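Local coordinates for protein methanogen homoaconitase large subunit (Methanocaldococcus jannaschii, PDB 4KP2) that catalyses, together with its small subunit and a [4Fe-4S] cluster, the reversible dehydration of (R)-homocitrate to cis-homoaconitate and the hydration of the latter to homoisocitrate, at residues P87-V90 and K91-E94; K265-K268 and E269-T272; N325-L328 and S329-R332; V393-E396 and G397-C400. All blocks are in the same frame, centred on the assembly; numbering follows the deposited sequence.

From the N terminus, contact 1 (87-94) starts helix 90-106 after strand 77-80 of one parallel sheet. Contact 2 (265-272) ends helix 260-267 ahead of strand 282-286, its centre about 44 Å from that of contact 1. Contact 3 (325-332) starts helix 328-338 behind strand 317-320 of the second parallel sheet, and contact 4 (393-400) turns the chain into strand 399-402 of that same sheet. Each closes only its own short turn; the four run in series, none nested or crossing. Contacts 1 and 4, about 8 Å apart at their nearest atoms within one chain, meet across the dimer, where Glu94 OE2 accepts a hydrogen bond from Glu396 N of the second subunit.

Contact 1 of 4, residues P87-V90 and K91-E94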
ATOM      1  N   PRO A  87       1.210   2.435   9.242  1.00 55.11           N
ATOM      2  CA  PRO A  87       2.060   3.472   9.840  1.00 59.47           C
ATOM      3  C   PRO A  87       3.324   3.756   9.032  1.00 59.94           C
ATOM      4  O   PRO A  87       4.076   2.835   8.711  1.00 60.98           O
ATOM      5  CB  PRO A  87       2.427   2.871  11.195  1.00 55.67           C
ATOM      6  CG  PRO A  87       1.245   2.053  11.552  1.00 60.86           C
ATOM      7  CD  PRO A  87       0.725   1.481  10.258  1.00 55.71           C
ATOM      8  N   ASN A  88       3.545   5.027   8.717  1.00 64.18           N
ATOM      9  CA  ASN A  88       4.667   5.442   7.883  1.00 61.69           C
ATOM     10  C   ASN A  88       5.874   5.917   8.685  1.00 64.83           C
ATOM     11  O   ASN A  88       7.016   5.728   8.274  1.00 60.63           O
ATOM     12  CB  ASN A  88       4.217   6.532   6.910  1.00 69.33           C
ATOM     13  CG  ASN A  88       3.250   7.513   7.545  1.00 72.35           C
ATOM     14  OD1 ASN A  88       2.554   7.181   8.504  1.00 70.72           O
ATOM     15  ND2 ASN A  88       3.198   8.728   7.011  1.00 74.06           N
ATOM     16  N   THR A  89       5.621   6.545   9.828  1.00 65.06           N
ATOM     17  CA  THR A  89       6.703   7.005  10.687  1.00 59.44           C
ATOM     18  C   THR A  89       6.529   6.489  12.108  1.00 59.04           C
ATOM     19  O   THR A  89       5.476   5.958  12.462  1.00 60.99           O
ATOM     20  CB  THR A  89       6.803   8.545  10.707  1.00 52.16           C
ATOM     21  OG1 THR A  89       5.535   9.106  11.065  1.00 56.81           O
ATOM     22  CG2 THR A  89       7.217   9.068   9.342  1.00 43.05           C
ATOM     23  N   VAL A  90       7.574   6.640  12.914  1.00 54.06           N
ATOM     24  CA  VAL A  90       7.523   6.251  14.316  1.00 50.63           C
ATOM     25  C   VAL A  90       6.491   7.098  15.047  1.00 54.75           C
ATOM     26  O   VAL A  90       5.711   6.588  15.849  1.00 56.09           O
ATOM     27  CB  VAL A  90       8.895   6.417  14.995  1.00 54.84           C
ATOM     28  CG1 VAL A  90       8.811   6.034  16.464  1.00 49.57           C
ATOM     29  CG2 VAL A  90       9.942   5.578  14.281  1.00 55.39           C
ATOM     30  N   LYS A  91       6.492   8.395  14.755  1.00 49.71           N
ATOM     31  CA  LYS A  91       5.528   9.319  15.343  1.00 57.22           C
ATOM     32  C   LYS A  91       4.100   8.942  14.964  1.00 52.95           C
ATOM     33  O   LYS A  91       3.174   9.105  15.756  1.00 54.58           O
ATOM     34  CB  LYS A  91       5.826  10.757  14.913  1.00 52.32           C
ATOM     35  CG  LYS A  91       6.985  11.404  15.657  1.00 53.42           C
ATOM     36  CD  LYS A  91       8.090  11.842  14.705  1.00 62.80           C
ATOM     37  CE  LYS A  91       8.888  10.650  14.199  1.00 68.55           C
ATOM     38  NZ  LYS A  91       9.584   9.944  15.313  1.00 51.36           N
ATOM     39  N   ALA A  92       3.930   8.435  13.747  1.00 50.97           N
ATOM     40  CA  ALA A  92       2.620   7.999  13.279  1.00 54.22           C
ATOM     41  C   ALA A  92       2.181   6.733  14.005  1.00 56.35           C
ATOM     42  O   ALA A  92       1.013   6.583  14.362  1.00 49.67           O
ATOM     43  CB  ALA A  92       2.641   7.767  11.778  1.00 59.42           C
ATOM     44  N   ALA A  93       3.129   5.826  14.219  1.00 57.93           N
ATOM     45  CA  ALA A  93       2.857   4.584  14.931  1.00 54.01           C
ATOM     46  C   ALA A  93       2.557   4.863  16.398  1.00 56.57           C
ATOM     47  O   ALA A  93       1.731   4.188  17.013  1.00 55.48           O
ATOM     48  CB  ALA A  93       4.032   3.630  14.800  1.00 56.24           C
ATOM     49  N   GLU A  94       3.239   5.860  16.956  1.00 53.32           N
ATOM     50  CA  GLU A  94       3.012   6.263  18.338  1.00 52.11           C
ATOM     51  C   GLU A  94       1.632   6.889  18.490  1.00 48.38           C
ATOM     52  O   GLU A  94       0.965   6.703  19.508  1.00 51.48           O
ATOM     53  CB  GLU A  94       4.089   7.248  18.800  1.00 54.16           C
ATOM     54  CG  GLU A  94       5.469   6.634  18.996  1.00 54.16           C
ATOM     55  CD  GLU A  94       5.559   5.763  20.236  1.00 60.00           C
ATOM     56  OE1 GLU A  94       4.602   5.761  21.039  1.00 51.86           O
ATOM     57  OE2 GLU A  94       6.592   5.083  20.408  1.00 60.90           O
TER
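Thr89 caps the start of helix 90-106 by taking a hydrogen bond from Ala92 N on its hydroxyl. Ala92 N stands 3.2 Å from Thr89 OG1, and the bond is bent, with 141° at the hydrogen. A chi1 of 54° puts OG1 between the backbone N and the carbonyl carbon of Thr89, facing the first turn, where it can meet Ala92 N. The methyl of Ala92 packs close to this hydroxyl, its CB 3.3 Å from Thr89 OG1, and also meets Asn88 OD1, while Asn88 ND2 bonds Asn84 OD1. The main-chain bonds of the helix then take over: Ala93 N to Thr89 O at 2.9 Å and Glu94 N to Val90 O at 2.8 Å.

Followed outward, the Glu94 side chain begins alongside that second bond. Its CB sits 3.4 Å from Val90 O, and CG comes to 3.2 Å from the same Val90 O. The chain bends next, at a chi2 of -73°, and carries the carboxylate off the turn. There OE2 accepts from Glu396 N of the second subunit, while OE1 has a long, weak ion pair with Lys97. Lys91 is folded too, and its NZ lies 3.6 Å from Val90 CB.

On the buried side Pro87 CB touches Ala93 CB at 4.0 Å, the apolar touch between the loop and the helix. This capped end follows strand 77-80 of a parallel sheet, and helix 90-106 presents it to the second subunit, with Ala93 against Val393 and Pro87 against Lys348, at the start of strand 348-351, both of that subunit.

Contact 2 of 4, residues K265-K268 and E269-T272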
ATOM      1  N   LYS A 265     -39.690   5.821   8.765  1.00 61.72           N
ATOM      2  CA  LYS A 265     -39.416   6.513  10.018  1.00 66.29           C
ATOM      3  C   LYS A 265     -38.481   7.700   9.816  1.00 66.27           C
ATOM      4  O   LYS A 265     -38.438   8.612  10.642  1.00 62.81           O
ATOM      5  CB  LYS A 265     -38.823   5.547  11.045  1.00 64.77           C
ATOM      6  CG  LYS A 265     -39.838   4.597  11.646  1.00 70.16           C
ATOM      7  CD  LYS A 265     -39.171   3.574  12.547  1.00 69.01           C
ATOM      8  CE  LYS A 265     -40.203   2.804  13.354  1.00 71.65           C
ATOM      9  NZ  LYS A 265     -41.246   2.201  12.482  1.00 69.20           N
ATOM     10  N   LEU A 266     -37.733   7.682   8.719  1.00 64.53           N
ATOM     11  CA  LEU A 266     -36.826   8.778   8.402  1.00 68.64           C
ATOM     12  C   LEU A 266     -37.535   9.839   7.569  1.00 63.32           C
ATOM     13  O   LEU A 266     -37.183  11.017   7.616  1.00 61.20           O
ATOM     14  CB  LEU A 266     -35.594   8.263   7.659  1.00 63.64           C
ATOM     15  CG  LEU A 266     -34.716   7.264   8.416  1.00 70.21           C
ATOM     16  CD1 LEU A 266     -33.498   6.891   7.586  1.00 72.02           C
ATOM     17  CD2 LEU A 266     -34.300   7.829   9.767  1.00 63.26           C
ATOM     18  N   LYS A 267     -38.538   9.413   6.806  1.00 59.91           N
ATOM     19  CA  LYS A 267     -39.295  10.334   5.968  1.00 67.19           C
ATOM     20  C   LYS A 267     -40.246  11.194   6.792  1.00 63.04           C
ATOM     21  O   LYS A 267     -40.698  12.242   6.333  1.00 66.68           O
ATOM     22  CB  LYS A 267     -40.071   9.576   4.890  1.00 69.24           C
ATOM     23  CG  LYS A 267     -39.195   8.917   3.841  1.00 69.86           C
ATOM     24  CD  LYS A 267     -40.038   8.304   2.738  1.00 62.28           C
ATOM     25  CE  LYS A 267     -40.873   9.362   2.036  1.00 64.49           C
ATOM     26  NZ  LYS A 267     -40.024  10.424   1.427  1.00 58.40           N
ATOM     27  N   LYS A 268     -40.548  10.752   8.009  1.00 57.49           N
ATOM     28  CA  LYS A 268     -41.418  11.521   8.890  1.00 62.79           C
ATOM     29  C   LYS A 268     -40.658  12.707   9.473  1.00 58.31           C
ATOM     30  O   LYS A 268     -41.253  13.616  10.050  1.00 64.65           O
ATOM     31  CB  LYS A 268     -41.977  10.646  10.012  1.00 62.22           C
ATOM     32  CG  LYS A 268     -41.054  10.487  11.204  1.00 59.28           C
ATOM     33  CD  LYS A 268     -41.791   9.865  12.376  1.00 54.35           C
ATOM     34  CE  LYS A 268     -40.911   9.807  13.611  1.00 58.12           C
ATOM     35  NZ  LYS A 268     -41.642   9.267  14.790  1.00 55.79           N
ATOM     36  N   GLU A 269     -39.339  12.688   9.315  1.00 56.08           N
ATOM     37  CA  GLU A 269     -38.495  13.781   9.773  1.00 55.17           C
ATOM     38  C   GLU A 269     -37.791  14.433   8.589  1.00 56.16           C
ATOM     39  O   GLU A 269     -36.801  15.145   8.760  1.00 57.21           O
ATOM     40  CB  GLU A 269     -37.465  13.273  10.783  1.00 51.31           C
ATOM     41  CG  GLU A 269     -38.069  12.541  11.972  1.00 55.01           C
ATOM     42  CD  GLU A 269     -38.914  13.441  12.853  1.00 64.69           C
ATOM     43  OE1 GLU A 269     -38.678  14.669  12.858  1.00 68.67           O
ATOM     44  OE2 GLU A 269     -39.816  12.921  13.543  1.00 68.32           O
ATOM     45  N   ARG A 270     -38.311  14.184   7.391  1.00 55.02           N
ATOM     46  CA  ARG A 270     -37.733  14.738   6.171  1.00 55.79           C
ATOM     47  C   ARG A 270     -37.861  16.257   6.133  1.00 57.93           C
ATOM     48  O   ARG A 270     -38.918  16.810   6.436  1.00 67.25           O
ATOM     49  CB  ARG A 270     -38.395  14.120   4.937  1.00 58.07           C
ATOM     50  CG  ARG A 270     -37.897  14.683   3.613  1.00 61.86           C
ATOM     51  CD  ARG A 270     -38.525  13.961   2.431  1.00 65.87           C
ATOM     52  NE  ARG A 270     -38.117  14.541   1.155  1.00 63.99           N
ATOM     53  CZ  ARG A 270     -38.463  14.058  -0.033  1.00 66.28           C
ATOM     54  NH1 ARG A 270     -39.226  12.974  -0.115  1.00 66.49           N
ATOM     55  NH2 ARG A 270     -38.045  14.656  -1.140  1.00 63.71           N
ATOM     56  N   ILE A 271     -36.774  16.925   5.760  1.00 54.57           N
ATOM     57  CA  ILE A 271     -36.757  18.380   5.681  1.00 59.13           C
ATOM     58  C   ILE A 271     -36.641  18.864   4.238  1.00 58.45           C
ATOM     59  O   ILE A 271     -35.665  18.571   3.549  1.00 62.51           O
ATOM     60  CB  ILE A 271     -35.607  18.973   6.513  1.00 51.72           C
ATOM     61  CG1 ILE A 271     -35.792  18.628   7.993  1.00 50.02           C
ATOM     62  CG2 ILE A 271     -35.535  20.479   6.321  1.00 52.49           C
ATOM     63  CD1 ILE A 271     -34.747  19.238   8.899  1.00 47.53           C
ATOM     64  N   THR A 272     -37.646  19.610   3.791  1.00 58.57           N
ATOM     65  CA  THR A 272     -37.691  20.103   2.420  1.00 65.28           C
ATOM     66  C   THR A 272     -37.635  21.628   2.398  1.00 71.40           C
ATOM     67  O   THR A 272     -38.043  22.282   3.357  1.00 72.11           O
ATOM     68  CB  THR A 272     -38.973  19.632   1.711  1.00 67.81           C
ATOM     69  OG1 THR A 272     -39.261  18.281   2.090  1.00 70.35           O
ATOM     70  CG2 THR A 272     -38.820  19.712   0.199  1.00 68.32           C
TER
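Backbone bonds join Leu266 to Glu269 and Lys267 to Arg270 at the end of helix 260-267. Glu269 N donates to Leu266 O at 3.2 Å, arriving from above the carbonyl plane, 66° out of it. Arg270 N reaches Lys267 O at 3.3 Å in a weak bond, which closes a type I beta turn from Lys267 to Arg270. The CB of Arg270 rests 3.3 Å from the same Lys267 O.

Through this turn the weakly bonded helix gives way to the loop that leads to strand 282-286 in the mixed sheet of the aconitase-family fold. Leu266 points away from the turn and packs against Tyr249 and Leu252 of helix 246-254.

Charged groups make up the rest. Lys267 and Arg270 lie side by side and point the same way, with Lys267 NZ at the edge of the guanidinium, 3.1 Å from Arg270 NH1. They gather round the carboxylate of Glu246, which forms a salt bridge with Lys267 NZ and a long, weak ion pair with Arg270 NH1. Lys267 gets there by bending at chi3 (61°) and chi4, whereas Arg270 is extended from CG to NE. Glu269 and Lys268 also run alongside each other: Glu269 OE2 lies 3.3 Å from Lys268 CE, yet 4.3 Å from Lys268 NZ, beyond a salt bridge. Glu269 OE1 has a long, weak ion pair with Lys31 NZ of helix 24-33. An alanine in place of Glu269 would probably leave both lysines without this nearby negative charge. Further along, Ile271 packs onto Leu24 and Lys27 of helix 24-33.

Contact 3 of 4, residues N325-L328 and S329-R332; sequences NGRL and SDLR
Asp330 and Asn325 both carry CG anti to the carbonyl carbon (chi1 -57° and -68°), which turns the carboxylate of Asp330 back over the loop and the Asn325 amide across it. The site is the N-terminal end of helix 328-338, with Arg327 at the N-cap. Asp330 supplies one half of a capping box: its OD2 accepts from Arg327 N at 3.3 Å, a weak bond. Its OD1 is approached by Asn325 ND2, also weakly, while Asn325 OD1 takes a bond from Lys190. Arg327 NE lies 4.0 Å from Asp330 OD2, a long salt bridge of charge alone, since the oxygen is well out of the guanidinium plane. Arg327 NH1 bonds Cys323 O, the main chain of a predicted cluster ligand. A leucine in place of Asp330 would probably leave Arg327 N and the Asn325 amide without their acceptor and free the loop to shift.

Leu331 N donates to Arg327 O at 3.2 Å, in the carbonyl plane, and Leu331 packs on Phe371 of helix 367-374. Leu328 CD2 covers one face of the Arg332 guanidinium, whose NH1 pairs with Glu365. In the backbone of the same pair Arg332 N donates to Leu328 O at 2.9 Å, almost straight at 173°.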
ATOM      1  N   ASN A 325     -13.285  10.829  -4.907  1.00 53.21           N
ATOM      2  CA  ASN A 325     -13.469   9.857  -5.979  1.00 55.69           C
ATOM      3  C   ASN A 325     -12.766   8.529  -5.720  1.00 53.94           C
ATOM      4  O   ASN A 325     -11.855   8.148  -6.455  1.00 56.99           O
ATOM      5  CB  ASN A 325     -12.993  10.440  -7.311  1.00 51.91           C
ATOM      6  CG  ASN A 325     -13.864  11.583  -7.791  1.00 54.68           C
ATOM      7  OD1 ASN A 325     -13.370  12.666  -8.096  1.00 51.97           O
ATOM      8  ND2 ASN A 325     -15.169  11.345  -7.860  1.00 53.97           N
ATOM      9  N   GLY A 326     -13.198   7.822  -4.681  1.00 50.27           N
ATOM     10  CA  GLY A 326     -12.607   6.541  -4.345  1.00 44.54           C
ATOM     11  C   GLY A 326     -13.634   5.433  -4.235  1.00 46.75           C
ATOM     12  O   GLY A 326     -13.304   4.301  -3.881  1.00 46.17           O
ATOM     13  N   ARG A 327     -14.885   5.758  -4.540  1.00 43.11           N
ATOM     14  CA  ARG A 327     -15.968   4.791  -4.440  1.00 46.77           C
ATOM     15  C   ARG A 327     -16.005   3.848  -5.639  1.00 42.08           C
ATOM     16  O   ARG A 327     -15.169   3.940  -6.538  1.00 44.77           O
ATOM     17  CB  ARG A 327     -17.308   5.509  -4.266  1.00 46.19           C
ATOM     18  CG  ARG A 327     -17.485   6.128  -2.889  1.00 40.69           C
ATOM     19  CD  ARG A 327     -18.581   7.175  -2.884  1.00 39.51           C
ATOM     20  NE  ARG A 327     -18.187   8.375  -3.618  1.00 48.72           N
ATOM     21  CZ  ARG A 327     -17.507   9.384  -3.085  1.00 47.05           C
ATOM     22  NH1 ARG A 327     -17.139   9.338  -1.811  1.00 40.43           N
ATOM     23  NH2 ARG A 327     -17.189  10.438  -3.822  1.00 47.97           N
ATOM     24  N   LEU A 328     -16.979   2.943  -5.639  1.00 47.40           N
ATOM     25  CA  LEU A 328     -17.089   1.912  -6.665  1.00 46.08           C
ATOM     26  C   LEU A 328     -17.260   2.505  -8.061  1.00 45.59           C
ATOM     27  O   LEU A 328     -16.593   2.086  -9.007  1.00 51.51           O
ATOM     28  CB  LEU A 328     -18.266   0.985  -6.356  1.00 45.46           C
ATOM     29  CG  LEU A 328     -18.048  -0.523  -6.508  1.00 44.38           C
ATOM     30  CD1 LEU A 328     -19.380  -1.253  -6.475  1.00 39.73           C
ATOM     31  CD2 LEU A 328     -17.287  -0.851  -7.781  1.00 51.57           C
ATOM     32  N   SER A 329     -18.162   3.475  -8.178  1.00 48.26           N
ATOM     33  CA  SER A 329     -18.466   4.096  -9.462  1.00 47.48           C
ATOM     34  C   SER A 329     -17.240   4.770 -10.070  1.00 49.80           C
ATOM     35  O   SER A 329     -17.063   4.770 -11.288  1.00 56.72           O
ATOM     36  CB  SER A 329     -19.595   5.115  -9.302  1.00 46.29           C
ATOM     37  OG  SER A 329     -19.246   6.122  -8.369  1.00 44.57           O
ATOM     38  N   ASP A 330     -16.395   5.337  -9.216  1.00 47.14           N
ATOM     39  CA  ASP A 330     -15.183   6.008  -9.669  1.00 47.06           C
ATOM     40  C   ASP A 330     -14.170   5.000 -10.202  1.00 51.30           C
ATOM     41  O   ASP A 330     -13.503   5.246 -11.207  1.00 54.99           O
ATOM     42  CB  ASP A 330     -14.568   6.828  -8.533  1.00 48.38           C
ATOM     43  CG  ASP A 330     -15.531   7.852  -7.966  1.00 53.12           C
ATOM     44  OD1 ASP A 330     -15.645   8.950  -8.550  1.00 52.33           O
ATOM     45  OD2 ASP A 330     -16.173   7.562  -6.933  1.00 51.93           O
ATOM     46  N   LEU A 331     -14.062   3.864  -9.522  1.00 48.26           N
ATOM     47  CA  LEU A 331     -13.118   2.822  -9.911  1.00 47.50           C
ATOM     48  C   LEU A 331     -13.536   2.145 -11.212  1.00 52.21           C
ATOM     49  O   LEU A 331     -12.722   1.968 -12.119  1.00 53.04           O
ATOM     50  CB  LEU A 331     -12.979   1.779  -8.801  1.00 43.14           C
ATOM     51  CG  LEU A 331     -12.397   2.262  -7.473  1.00 37.38           C
ATOM     52  CD1 LEU A 331     -12.352   1.123  -6.466  1.00 33.89           C
ATOM     53  CD2 LEU A 331     -11.013   2.850  -7.681  1.00 29.93           C
ATOM     54  N   ARG A 332     -14.809   1.770 -11.294  1.00 50.36           N
ATOM     55  CA  ARG A 332     -15.340   1.094 -12.472  1.00 51.62           C
ATOM     56  C   ARG A 332     -15.244   1.970 -13.719  1.00 51.55           C
ATOM     57  O   ARG A 332     -14.996   1.476 -14.820  1.00 56.87           O
ATOM     58  CB  ARG A 332     -16.786   0.652 -12.224  1.00 52.72           C
ATOM     59  CG  ARG A 332     -17.512   0.128 -13.452  1.00 55.98           C
ATOM     60  CD  ARG A 332     -18.623  -0.832 -13.059  1.00 60.80           C
ATOM     61  NE  ARG A 332     -19.358  -0.374 -11.885  1.00 61.66           N
ATOM     62  CZ  ARG A 332     -20.322  -1.068 -11.290  1.00 66.32           C
ATOM     63  NH1 ARG A 332     -20.673  -2.257 -11.762  1.00 73.67           N
ATOM     64  NH2 ARG A 332     -20.937  -0.576 -10.224  1.00 62.78           N
TER

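Contact 4 of 4, residues V393-E396 and G397-C400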
ATOM      1  N   VAL A 393       4.813  10.198  -2.556  1.00 58.55           N
ATOM      2  CA  VAL A 393       5.437  11.516  -2.491  1.00 58.10           C
ATOM      3  C   VAL A 393       6.074  11.937  -3.816  1.00 58.42           C
ATOM      4  O   VAL A 393       6.744  11.143  -4.477  1.00 54.29           O
ATOM      5  CB  VAL A 393       6.490  11.568  -1.362  1.00 53.14           C
ATOM      6  CG1 VAL A 393       7.188  12.917  -1.329  1.00 60.16           C
ATOM      7  CG2 VAL A 393       5.834  11.273  -0.024  1.00 50.86           C
ATOM      8  N   LEU A 394       5.851  13.191  -4.198  1.00 59.74           N
ATOM      9  CA  LEU A 394       6.403  13.739  -5.431  1.00 60.45           C
ATOM     10  C   LEU A 394       7.797  14.316  -5.224  1.00 64.58           C
ATOM     11  O   LEU A 394       8.138  14.770  -4.132  1.00 65.15           O
ATOM     12  CB  LEU A 394       5.489  14.832  -5.982  1.00 52.05           C
ATOM     13  CG  LEU A 394       4.063  14.431  -6.348  1.00 50.80           C
ATOM     14  CD1 LEU A 394       3.299  15.649  -6.831  1.00 56.61           C
ATOM     15  CD2 LEU A 394       4.080  13.347  -7.408  1.00 55.18           C
ATOM     16  N   ALA A 395       8.597  14.303  -6.285  1.00 64.51           N
ATOM     17  CA  ALA A 395       9.922  14.904  -6.253  1.00 61.37           C
ATOM     18  C   ALA A 395       9.877  16.285  -6.892  1.00 65.75           C
ATOM     19  O   ALA A 395       8.815  16.756  -7.301  1.00 62.79           O
ATOM     20  CB  ALA A 395      10.925  14.019  -6.973  1.00 57.40           C
ATOM     21  N   GLU A 396      11.035  16.930  -6.982  1.00 66.13           N
ATOM     22  CA  GLU A 396      11.115  18.273  -7.541  1.00 67.04           C
ATOM     23  C   GLU A 396      10.869  18.275  -9.045  1.00 61.95           C
ATOM     24  O   GLU A 396      11.557  17.587  -9.799  1.00 63.86           O
ATOM     25  CB  GLU A 396      12.473  18.905  -7.231  1.00 70.31           C
ATOM     26  CG  GLU A 396      12.594  20.345  -7.693  1.00 69.52           C
ATOM     27  CD  GLU A 396      13.895  20.988  -7.264  1.00 76.18           C
ATOM     28  OE1 GLU A 396      14.764  20.272  -6.725  1.00 74.40           O
ATOM     29  OE2 GLU A 396      14.045  22.211  -7.464  1.00 81.03           O
ATOM     30  N   GLY A 397       9.882  19.056  -9.474  1.00 63.39           N
ATOM     31  CA  GLY A 397       9.551  19.169 -10.883  1.00 57.82           C
ATOM     32  C   GLY A 397       8.637  18.057 -11.358  1.00 58.81           C
ATOM     33  O   GLY A 397       8.342  17.949 -12.547  1.00 59.33           O
ATOM     34  N   GLU A 398       8.185  17.230 -10.422  1.00 56.59           N
ATOM     35  CA  GLU A 398       7.327  16.099 -10.752  1.00 55.64           C
ATOM     36  C   GLU A 398       5.854  16.495 -10.700  1.00 55.91           C
ATOM     37  O   GLU A 398       5.416  17.178  -9.773  1.00 56.74           O
ATOM     38  CB  GLU A 398       7.610  14.930  -9.808  1.00 61.40           C
ATOM     39  CG  GLU A 398       6.961  13.625 -10.222  1.00 63.64           C
ATOM     40  CD  GLU A 398       7.611  12.425  -9.565  1.00 72.42           C
ATOM     41  OE1 GLU A 398       8.510  12.621  -8.721  1.00 66.73           O
ATOM     42  OE2 GLU A 398       7.226  11.284  -9.899  1.00 73.55           O
ATOM     43  N   ILE A 399       5.094  16.061 -11.702  1.00 51.93           N
ATOM     44  CA  ILE A 399       3.689  16.434 -11.822  1.00 59.06           C
ATOM     45  C   ILE A 399       2.760  15.254 -11.548  1.00 55.66           C
ATOM     46  O   ILE A 399       2.977  14.149 -12.047  1.00 53.22           O
ATOM     47  CB  ILE A 399       3.387  17.007 -13.223  1.00 54.88           C
ATOM     48  CG1 ILE A 399       4.209  18.272 -13.470  1.00 53.90           C
ATOM     49  CG2 ILE A 399       1.906  17.304 -13.380  1.00 53.77           C
ATOM     50  CD1 ILE A 399       3.908  18.947 -14.788  1.00 45.17           C
ATOM     51  N   CYS A 400       1.723  15.495 -10.751  1.00 52.78           N
ATOM     52  CA  CYS A 400       0.749  14.460 -10.426  1.00 51.97           C
ATOM     53  C   CYS A 400      -0.681  14.874 -10.763  1.00 55.57           C
ATOM     54  O   CYS A 400      -1.111  15.980 -10.444  1.00 55.34           O
ATOM     55  CB  CYS A 400       0.838  14.082  -8.946  1.00 53.41           C
ATOM     56  SG  CYS A 400      -0.464  12.961  -8.385  1.00 49.78           S
TER
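Ala395 to Glu398 form a type II beta turn, with Gly397 at its third position taking a positive phi of 84° and Glu398 N donating to Ala395 O at 3.2 Å. A side chain at Gly397 would press on Glu396 O, so glycine suits the corner.

Glu398 then reaches back over the turn. With CG anti to the backbone N (chi1 -169°) and the chain extended beyond it, OE1 accepts from Ala395 N at 3.0 Å, approached from above the carboxylate plane. The turn is thus gripped twice, once by the backbone and once by this side chain. OE1 also lies 3.3 Å from Ala395 CB, while OE2 has a long, weak ion pair with Lys348. Leu394 turns inward, its CD1 3.6 Å from Cys400 CB and its CD2 4.0 Å from Glu398 CG, which brings the aliphatic part of the glutamate into the apolar cluster. Gln317 of strand 317-320 and Met412 both touch Leu394 and Cys400. Glu396 points away from the turn, and its OE2 accepts a hydrogen bond from Asn416 ND2.

The turn feeds strand 399-402 into place between strands 317-320 and 418-421, within a parallel sheet of order 3-2-1-4-5, the doubly wound core of an alpha-beta-alpha sandwich.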